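Local coordinates for ornithine cyclodeaminase (Methanococcus maripaludis S2, PDB 3C2Q), which catalyses the conversion of L-ornithine to L-proline with release of ammonia, using NAD(+) as cofactor, at residues Y241-S246 / G251-V256; D265-T270 / L283-A288; V277-T282 / N291-Y296. All coordinates share one frame; numbering follows the deposited sequence.

Contact 1 of 3, residues Y241-S246 / G251-V256; sequences YVLAGS and GPIPDV
Tyr241 and Asp255 meet through a hydrogen bond in which the phenol OH donates to Asp255 OD1 over 2.7 Å. The acceptor lies at the edge of the Tyr241 ring, in its plane, whereas the hydroxyl comes to OD1 from above the carboxylate plane, the two flat groups being turned 33° apart. Tyrosine suits the start of the strand because its ring packs on Met231, Cys234 and Ile235 of helix 230-237 while its hydroxyl reaches a polar partner; a phenylalanine here has no hydroxyl, and Asp255 OD1 would probably be left without this partner and its carboxylate less firmly oriented. The other oxygen, OD2, accepts from the backbone N of Ile217, so the carboxylate is gripped on both oxygens. At Leu243 the link turns apolar: CD1 lies 4.0 Å from Ile253 CD1, and CB sits 3.9 Å from Val256 CG2. Its backbone is tied in as well, through a water that accepts from Leu243 N and donates to Asp255 O. This strand, 241-244, is at one edge of the chain's parallel sheet in the Rossmann fold, and the segment 251-256 belongs to the loop leading from it to helix 260-271, with a type I turn from Ile253 to Val256 closed by Val256 N to Ile253 O. The carbonyl of Leu243 also receives a CA-H...O contact from Val256 CA at 3.4 Å. Gly245 follows, its CA pressed closely by Val256 CG1, 3.3 Å away; glycine suits this place, since the position a CB would take lies very close to that methyl. Val256 CG1 stands anti to its backbone N (chi1 164°), which directs this branch to the glycine while CG2 faces Leu243. Val256 also touches Asn171, which probably binds NAD(+), as in related enzymes.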
loop_
_atom_site.group_PDB
_atom_site.type_symbol
_atom_site.label_atom_id
_atom_site.label_comp_id
_atom_site.label_asym_id
_atom_site.label_seq_id
_atom_site.Cartn_x
_atom_site.Cartn_y
_atom_site.Cartn_z
ATOM N N TYR B 241 2.625 5.324 -31.369
ATOM C CA TYR B 241 2.610 5.613 -29.942
ATOM C C TYR B 241 2.042 6.995 -29.734
ATOM O O TYR B 241 2.030 7.834 -30.664
ATOM C CB TYR B 241 4.002 5.474 -29.311
ATOM C CG TYR B 241 5.109 6.223 -30.030
ATOM C CD1 TYR B 241 5.354 7.559 -29.759
ATOM C CD2 TYR B 241 5.936 5.568 -30.957
ATOM C CE1 TYR B 241 6.364 8.256 -30.411
ATOM C CE2 TYR B 241 6.959 6.250 -31.607
ATOM C CZ TYR B 241 7.155 7.597 -31.338
ATOM O OH TYR B 241 8.155 8.286 -31.964
ATOM N N VAL B 242 1.552 7.238 -28.526
ATOM C CA VAL B 242 1.061 8.542 -28.176
ATOM C C VAL B 242 1.746 8.876 -26.868
ATOM O O VAL B 242 1.575 8.142 -25.895
ATOM C CB VAL B 242 -0.491 8.525 -27.993
ATOM C CG1 VAL B 242 -1.002 9.887 -27.569
ATOM C CG2 VAL B 242 -1.210 8.035 -29.257
ATOM N N LEU B 243 2.547 9.935 -26.847
ATOM C CA LEU B 243 3.202 10.363 -25.633
ATOM C C LEU B 243 2.514 11.629 -25.160
ATOM O O LEU B 243 2.605 12.684 -25.820
ATOM C CB LEU B 243 4.706 10.617 -25.868
ATOM C CG LEU B 243 5.547 9.455 -26.404
ATOM C CD1 LEU B 243 7.007 9.931 -26.533
ATOM C CD2 LEU B 243 5.418 8.200 -25.513
ATOM N N ALA B 244 1.807 11.533 -24.031
ATOM C CA ALA B 244 1.072 12.672 -23.493
ATOM C C ALA B 244 1.978 13.455 -22.563
ATOM O O ALA B 244 2.597 12.875 -21.675
ATOM C CB ALA B 244 -0.180 12.195 -22.760
ATOM N N GLY B 245 2.077 14.765 -22.792
ATOM C CA GLY B 245 2.826 15.662 -21.914
ATOM C C GLY B 245 2.153 15.807 -20.560
ATOM O O GLY B 245 0.946 15.581 -20.435
ATOM N N SER B 246 2.942 16.133 -19.541
ATOM C CA SER B 246 2.400 16.332 -18.205
ATOM C C SER B 246 3.108 17.513 -17.582
ATOM O O SER B 246 4.220 17.881 -18.008
ATOM C CB SER B 246 2.567 15.058 -17.371
ATOM O OG SER B 246 3.392 15.258 -16.240
ATOM N N GLY B 251 11.646 18.777 -19.683
ATOM C CA GLY B 251 12.270 18.492 -20.961
ATOM C C GLY B 251 11.489 17.522 -21.808
ATOM O O GLY B 251 11.975 16.410 -22.075
ATOM N N PRO B 252 10.285 17.925 -22.288
ATOM C CA PRO B 252 9.574 16.941 -23.069
ATOM C C PRO B 252 10.296 16.842 -24.403
ATOM O O PRO B 252 10.695 17.873 -24.940
ATOM C CB PRO B 252 8.191 17.580 -23.289
ATOM C CG PRO B 252 8.442 19.019 -23.219
ATOM C CD PRO B 252 9.574 19.211 -22.214
ATOM N N ILE B 253 10.422 15.647 -24.947
ATOM C CA ILE B 253 10.993 15.481 -26.280
ATOM C C ILE B 253 9.982 15.901 -27.359
ATOM O O ILE B 253 8.782 16.071 -27.078
ATOM C CB ILE B 253 11.513 14.027 -26.501
ATOM C CG1 ILE B 253 10.396 13.013 -26.208
ATOM C CG2 ILE B 253 12.765 13.806 -25.629
ATOM C CD1 ILE B 253 10.574 11.643 -26.812
ATOM N N PRO B 254 10.465 16.132 -28.592
ATOM C CA PRO B 254 9.537 16.710 -29.567
ATOM C C PRO B 254 8.295 15.859 -29.855
ATOM O O PRO B 254 7.260 16.419 -30.206
ATOM C CB PRO B 254 10.420 16.903 -30.818
ATOM C CG PRO B 254 11.856 17.000 -30.249
ATOM C CD PRO B 254 11.838 15.993 -29.132
ATOM N N ASP B 255 8.368 14.539 -29.685
ATOM C CA ASP B 255 7.218 13.672 -29.949
ATOM C C ASP B 255 6.020 13.877 -28.980
ATOM O O ASP B 255 4.906 13.439 -29.264
ATOM C CB ASP B 255 7.618 12.182 -29.903
ATOM C CG ASP B 255 8.744 11.820 -30.890
ATOM O OD1 ASP B 255 8.519 10.921 -31.740
ATOM O OD2 ASP B 255 9.841 12.393 -30.775
ATOM N N VAL B 256 6.260 14.528 -27.842
ATOM C CA VAL B 256 5.259 14.636 -26.779
ATOM C C VAL B 256 4.157 15.626 -27.180
ATOM O O VAL B 256 4.464 16.722 -27.685
ATOM C CB VAL B 256 5.957 15.052 -25.455
ATOM C CG1 VAL B 256 4.940 15.561 -24.401
ATOM C CG2 VAL B 256 6.761 13.837 -24.899
HETATM O O HOH W 1 3.347 11.188 -29.285
#

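Contact 2 of 3, residues D265-T270 / L283-A288; sequences DKMRTT and LLHSVA
Met267, a selenomethionine, has CG anti to its carbonyl carbon (chi1 -71°) and a chain that bends at its end (chi3 65°), which brings the methyl CE to His285 and Ala288. These residues join two helices of the Rossmann fold, 260-271 and 283-292, which flank the strand 276-280 in sequence. The CA atoms of Met267 and Ala288 are 8.9 Å apart, and the long apolar Met267 chain fills that distance with its terminal methyl, where the short Ala288 CB meets it. Met267 and His285 cross at about a right angle. The selenium makes an oblique, fairly distant sulfur-aromatic type approach, 5.5 Å from SE to the centroid of the His285 ring. His285, expected from its relatives to contact NAD(+), has a weak hydrogen bond from its NE2 to Ala169 O. Ile247 of the second subunit packs on both His285 and Ala288. The methyl CE of Met267 lies 4.1 Å from His285 CD2 and equally far from Ala288 CB.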
loop_
_atom_site.group_PDB
_atom_site.type_symbol
_atom_site.label_atom_id
_atom_site.label_comp_id
_atom_site.label_asym_id
_atom_site.label_seq_id
_atom_site.Cartn_x
_atom_site.Cartn_y
_atom_site.Cartn_z
ATOM N N ASP B 265 -7.828 12.874 -27.093
ATOM C CA ASP B 265 -8.562 12.520 -28.321
ATOM C C ASP B 265 -7.818 11.493 -29.160
ATOM O O ASP B 265 -8.414 10.539 -29.648
ATOM C CB ASP B 265 -8.862 13.792 -29.146
ATOM C CG ASP B 265 -9.859 14.714 -28.451
ATOM O OD1 ASP B 265 -10.564 14.257 -27.519
ATOM O OD2 ASP B 265 -9.912 15.912 -28.814
ATOM N N LYS B 266 -6.503 11.673 -29.285
ATOM C CA LYS B 266 -5.650 10.722 -30.000
ATOM C C LYS B 266 -5.592 9.352 -29.302
ATOM O O LYS B 266 -5.635 8.313 -29.948
ATOM C CB LYS B 266 -4.240 11.294 -30.193
ATOM C CG LYS B 266 -3.422 10.496 -31.236
ATOM C CD LYS B 266 -2.309 11.343 -31.823
ATOM C CE LYS B 266 -1.688 10.679 -33.069
ATOM N NZ LYS B 266 -0.356 11.334 -33.312
HETATM N N MSE B 267 -5.511 9.360 -27.966
HETATM C CA MSE B 267 -5.559 8.117 -27.188
HETATM C C MSE B 267 -6.860 7.371 -27.393
HETATM O O MSE B 267 -6.877 6.140 -27.527
HETATM C CB MSE B 267 -5.374 8.440 -25.696
HETATM C CG MSE B 267 -3.957 8.877 -25.372
HETATM SE SE MSE B 267 -3.836 9.590 -23.518
HETATM C CE MSE B 267 -4.265 7.915 -22.570
ATOM N N ARG B 268 -7.966 8.111 -27.420
ATOM C CA ARG B 268 -9.266 7.463 -27.579
ATOM C C ARG B 268 -9.371 6.703 -28.895
ATOM O O ARG B 268 -9.750 5.540 -28.917
ATOM C CB ARG B 268 -10.405 8.476 -27.457
ATOM C CG ARG B 268 -11.779 7.830 -27.589
ATOM C CD ARG B 268 -12.912 8.824 -27.342
ATOM N NE ARG B 268 -14.236 8.189 -27.439
ATOM C CZ ARG B 268 -15.373 8.875 -27.595
ATOM N NH1 ARG B 268 -15.353 10.204 -27.690
ATOM N NH2 ARG B 268 -16.523 8.232 -27.674
ATOM N N THR B 269 -9.010 7.353 -29.992
ATOM C CA THR B 269 -9.111 6.724 -31.305
ATOM C C THR B 269 -8.112 5.574 -31.421
ATOM O O THR B 269 -8.389 4.566 -32.074
ATOM C CB THR B 269 -8.903 7.763 -32.431
ATOM O OG1 THR B 269 -7.570 8.241 -32.378
ATOM C CG2 THR B 269 -9.807 8.948 -32.253
ATOM N N THR B 270 -6.974 5.700 -30.738
ATOM C CA THR B 270 -5.955 4.634 -30.715
ATOM C C THR B 270 -6.427 3.353 -30.010
ATOM O O THR B 270 -6.170 2.267 -30.494
ATOM C CB THR B 270 -4.613 5.137 -30.111
ATOM O OG1 THR B 270 -4.172 6.310 -30.808
ATOM C CG2 THR B 270 -3.527 4.105 -30.244
ATOM N N LEU B 283 -0.727 4.895 -12.760
ATOM C CA LEU B 283 -2.038 5.318 -12.286
ATOM C C LEU B 283 -2.675 6.278 -13.282
ATOM O O LEU B 283 -3.808 6.074 -13.689
ATOM C CB LEU B 283 -1.900 6.003 -10.930
ATOM C CG LEU B 283 -3.219 6.545 -10.337
ATOM C CD1 LEU B 283 -4.279 5.489 -10.318
ATOM C CD2 LEU B 283 -2.885 7.009 -8.902
ATOM N N LEU B 284 -1.928 7.321 -13.659
ATOM C CA LEU B 284 -2.422 8.369 -14.532
ATOM C C LEU B 284 -2.972 7.816 -15.844
ATOM O O LEU B 284 -4.133 8.093 -16.228
ATOM C CB LEU B 284 -1.297 9.391 -14.847
ATOM C CG LEU B 284 -1.646 10.468 -15.926
ATOM C CD1 LEU B 284 -2.786 11.313 -15.466
ATOM C CD2 LEU B 284 -0.409 11.338 -16.330
ATOM N N HIS B 285 -2.146 7.036 -16.536
ATOM C CA HIS B 285 -2.539 6.494 -17.820
ATOM C C HIS B 285 -3.528 5.350 -17.745
ATOM O O HIS B 285 -4.326 5.190 -18.684
ATOM C CB HIS B 285 -1.329 6.075 -18.669
ATOM C CG HIS B 285 -0.657 7.212 -19.359
ATOM N ND1 HIS B 285 0.208 8.066 -18.716
ATOM C CD2 HIS B 285 -0.703 7.623 -20.646
ATOM C CE1 HIS B 285 0.648 8.971 -19.566
ATOM N NE2 HIS B 285 0.122 8.717 -20.746
ATOM N N SER B 286 -3.509 4.557 -16.682
ATOM C CA SER B 286 -4.516 3.491 -16.519
ATOM C C SER B 286 -5.924 4.111 -16.472
ATOM O O SER B 286 -6.834 3.714 -17.212
ATOM C CB SER B 286 -4.284 2.676 -15.231
ATOM O OG SER B 286 -3.151 1.830 -15.384
ATOM N N VAL B 287 -6.075 5.077 -15.589
ATOM C CA VAL B 287 -7.374 5.760 -15.405
ATOM C C VAL B 287 -7.746 6.579 -16.649
ATOM O O VAL B 287 -8.907 6.553 -17.092
ATOM C CB VAL B 287 -7.371 6.645 -14.138
ATOM C CG1 VAL B 287 -8.680 7.481 -14.055
ATOM C CG2 VAL B 287 -7.228 5.745 -12.875
ATOM N N ALA B 288 -6.777 7.314 -17.205
ATOM C CA ALA B 288 -7.049 8.115 -18.416
ATOM C C ALA B 288 -7.528 7.203 -19.537
ATOM O O ALA B 288 -8.483 7.523 -20.230
ATOM C CB ALA B 288 -5.797 8.871 -18.856
#

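Contact 3 of 3, residues V277-T282 / N291-Y296; sequences VIMLST and NLMPSY
The backbones of 277-282 and 291-296 keep well apart, the closest CA atoms, those of Val277 and Met293, being 9.2 Å from each other, and the side chains alone bridge them. Val277 and Met293 reach toward each other tip to tip: the valine branch CG2 meets Met293 CE at 3.8 Å, and its CB is only slightly farther from the same methyl. Met293, a selenomethionine, can make this meeting because its chain bends at the end (chi3 61°), bringing CE to the end of the valine, while SE touches both Val277 and Met279. There the two selenomethionines slide past each other in opposite directions, Met279 CE lying 3.7 Å from Met293 SE. Met279 runs extended beyond CG, so that its terminal methyl reaches the selenium. These contacts belong to a beta-alpha-beta unit of the Rossmann fold, in which strand 276-280 is followed by helix 283-292 and strand 298-303, and they pack the inner strand against the chain leaving the helix. Valine, branched at CB, suits an extended strand, and the long, unbranched selenomethionine chains reach across the distance between the backbones. Val277 and Met279 also lie against Val141 of the neighbouring strand, while Met279 and Met293 both touch Thr299 of the next. Beyond the strand, Thr282, a likely part of the NAD(+) site, serves as the N-cap of the helix, its OG1 accepting from His285 N.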
loop_
_atom_site.group_PDB
_atom_site.type_symbol
_atom_site.label_atom_id
_atom_site.label_comp_id
_atom_site.label_asym_id
_atom_site.label_seq_id
_atom_site.Cartn_x
_atom_site.Cartn_y
_atom_site.Cartn_z
ATOM N N VAL B 277 -6.210 -4.271 -23.806
ATOM C CA VAL B 277 -5.355 -3.179 -23.358
ATOM C C VAL B 277 -4.678 -3.650 -22.077
ATOM O O VAL B 277 -5.353 -4.130 -21.170
ATOM C CB VAL B 277 -6.129 -1.900 -23.081
ATOM C CG1 VAL B 277 -5.159 -0.830 -22.460
ATOM C CG2 VAL B 277 -6.780 -1.368 -24.387
ATOM N N ILE B 278 -3.354 -3.614 -22.052
ATOM C CA ILE B 278 -2.603 -3.999 -20.862
ATOM C C ILE B 278 -1.955 -2.745 -20.275
ATOM O O ILE B 278 -1.182 -2.063 -20.953
ATOM C CB ILE B 278 -1.506 -5.038 -21.151
ATOM C CG1 ILE B 278 -2.114 -6.292 -21.778
ATOM C CG2 ILE B 278 -0.773 -5.391 -19.821
ATOM C CD1 ILE B 278 -1.117 -7.364 -22.205
HETATM N N MSE B 279 -2.290 -2.440 -19.025
HETATM C CA MSE B 279 -1.830 -1.215 -18.377
HETATM C C MSE B 279 -0.739 -1.613 -17.408
HETATM O O MSE B 279 -0.971 -2.510 -16.589
HETATM C CB MSE B 279 -2.973 -0.572 -17.591
HETATM C CG MSE B 279 -4.132 -0.153 -18.482
HETATM SE SE MSE B 279 -5.770 -0.124 -17.389
HETATM C CE MSE B 279 -6.891 0.647 -18.845
ATOM N N LEU B 280 0.443 -0.977 -17.510
ATOM C CA LEU B 280 1.628 -1.422 -16.754
ATOM C C LEU B 280 2.182 -0.289 -15.883
ATOM O O LEU B 280 2.799 0.648 -16.394
ATOM C CB LEU B 280 2.740 -1.899 -17.707
ATOM C CG LEU B 280 2.418 -3.032 -18.700
ATOM C CD1 LEU B 280 3.477 -3.201 -19.804
ATOM C CD2 LEU B 280 2.282 -4.306 -17.867
ATOM N N SER B 281 1.937 -0.371 -14.572
ATOM C CA SER B 281 2.553 0.558 -13.618
ATOM C C SER B 281 2.360 2.054 -13.933
ATOM O O SER B 281 3.338 2.825 -14.029
ATOM C CB SER B 281 4.061 0.248 -13.514
ATOM O OG SER B 281 4.539 0.763 -12.298
ATOM N N THR B 282 1.105 2.483 -14.064
ATOM C CA THR B 282 0.837 3.881 -14.279
ATOM C C THR B 282 -0.587 4.176 -13.851
ATOM O O THR B 282 -1.527 3.713 -14.465
ATOM C CB THR B 282 1.086 4.367 -15.750
ATOM O OG1 THR B 282 0.581 5.703 -15.872
ATOM C CG2 THR B 282 0.447 3.448 -16.803
ATOM N N ASN B 291 -10.986 5.442 -18.844
ATOM C CA ASN B 291 -12.063 6.440 -19.040
ATOM C C ASN B 291 -12.503 6.551 -20.513
ATOM O O ASN B 291 -13.637 6.957 -20.800
ATOM C CB ASN B 291 -11.593 7.805 -18.580
ATOM C CG ASN B 291 -11.569 7.966 -17.044
ATOM O OD1 ASN B 291 -12.027 7.085 -16.243
ATOM N ND2 ASN B 291 -11.035 9.124 -16.617
ATOM N N LEU B 292 -11.613 6.164 -21.432
ATOM C CA LEU B 292 -11.836 6.271 -22.875
ATOM C C LEU B 292 -12.299 4.983 -23.517
ATOM O O LEU B 292 -12.619 4.969 -24.708
ATOM C CB LEU B 292 -10.536 6.684 -23.580
ATOM C CG LEU B 292 -9.945 7.995 -23.108
ATOM C CD1 LEU B 292 -8.596 8.236 -23.782
ATOM C CD2 LEU B 292 -10.951 9.151 -23.375
HETATM N N MSE B 293 -12.339 3.905 -22.743
HETATM C CA MSE B 293 -12.558 2.561 -23.294
HETATM C C MSE B 293 -13.945 1.998 -23.068
HETATM O O MSE B 293 -14.490 2.126 -21.980
HETATM C CB MSE B 293 -11.577 1.585 -22.621
HETATM C CG MSE B 293 -10.145 1.712 -23.114
HETATM SE SE MSE B 293 -9.047 0.551 -21.901
HETATM C CE MSE B 293 -9.908 -1.144 -22.309
ATOM N N PRO B 294 -14.500 1.301 -24.070
ATOM C CA PRO B 294 -15.722 0.543 -23.822
ATOM C C PRO B 294 -15.423 -0.731 -23.013
ATOM O O PRO B 294 -14.281 -1.216 -23.023
ATOM C CB PRO B 294 -16.196 0.180 -25.240
ATOM C CG PRO B 294 -15.005 0.138 -26.044
ATOM C CD PRO B 294 -14.062 1.186 -25.474
ATOM N N SER B 295 -16.432 -1.249 -22.327
ATOM C CA SER B 295 -16.260 -2.397 -21.428
ATOM C C SER B 295 -15.941 -3.729 -22.118
ATOM O O SER B 295 -15.493 -4.680 -21.447
ATOM C CB SER B 295 -17.515 -2.578 -20.575
ATOM O OG SER B 295 -18.643 -2.798 -21.425
ATOM N N TYR B 296 -16.169 -3.817 -23.438
ATOM C CA TYR B 296 -15.929 -5.090 -24.121
ATOM C C TYR B 296 -14.455 -5.366 -24.462
ATOM O O TYR B 296 -14.122 -6.461 -24.874
ATOM C CB TYR B 296 -16.825 -5.263 -25.376
ATOM C CG TYR B 296 -16.778 -4.130 -26.365
ATOM C CD1 TYR B 296 -15.639 -3.900 -27.159
ATOM C CD2 TYR B 296 -17.880 -3.289 -26.525
ATOM C CE1 TYR B 296 -15.604 -2.861 -28.067
ATOM C CE2 TYR B 296 -17.849 -2.243 -27.443
ATOM C CZ TYR B 296 -16.727 -2.039 -28.206
ATOM O OH TYR B 296 -16.706 -1.001 -29.118
#

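How the contacts relate
From the N terminus, contact 1 comes first and closes a short loop, returning the chain after strand 241-244 onto that strand before helix 260-271 begins. It is complete before contact 2 opens. Contacts 2 and 3 cross: 265-270 comes before 277-282, then 283-288 pairs back to the first and 291-296 to the second, so both use helix 283-292. Contact 2 thereby joins two helices that are separated in the chain by strand 276-280, and contact 3 ties that strand to the chain just past the end of helix 283-292. Val242 packs on helix 260-271 and Ala244 on His285, linking contact 1 to contact 2; contacts 1 and 3 do not touch but reach the same parallel sheet.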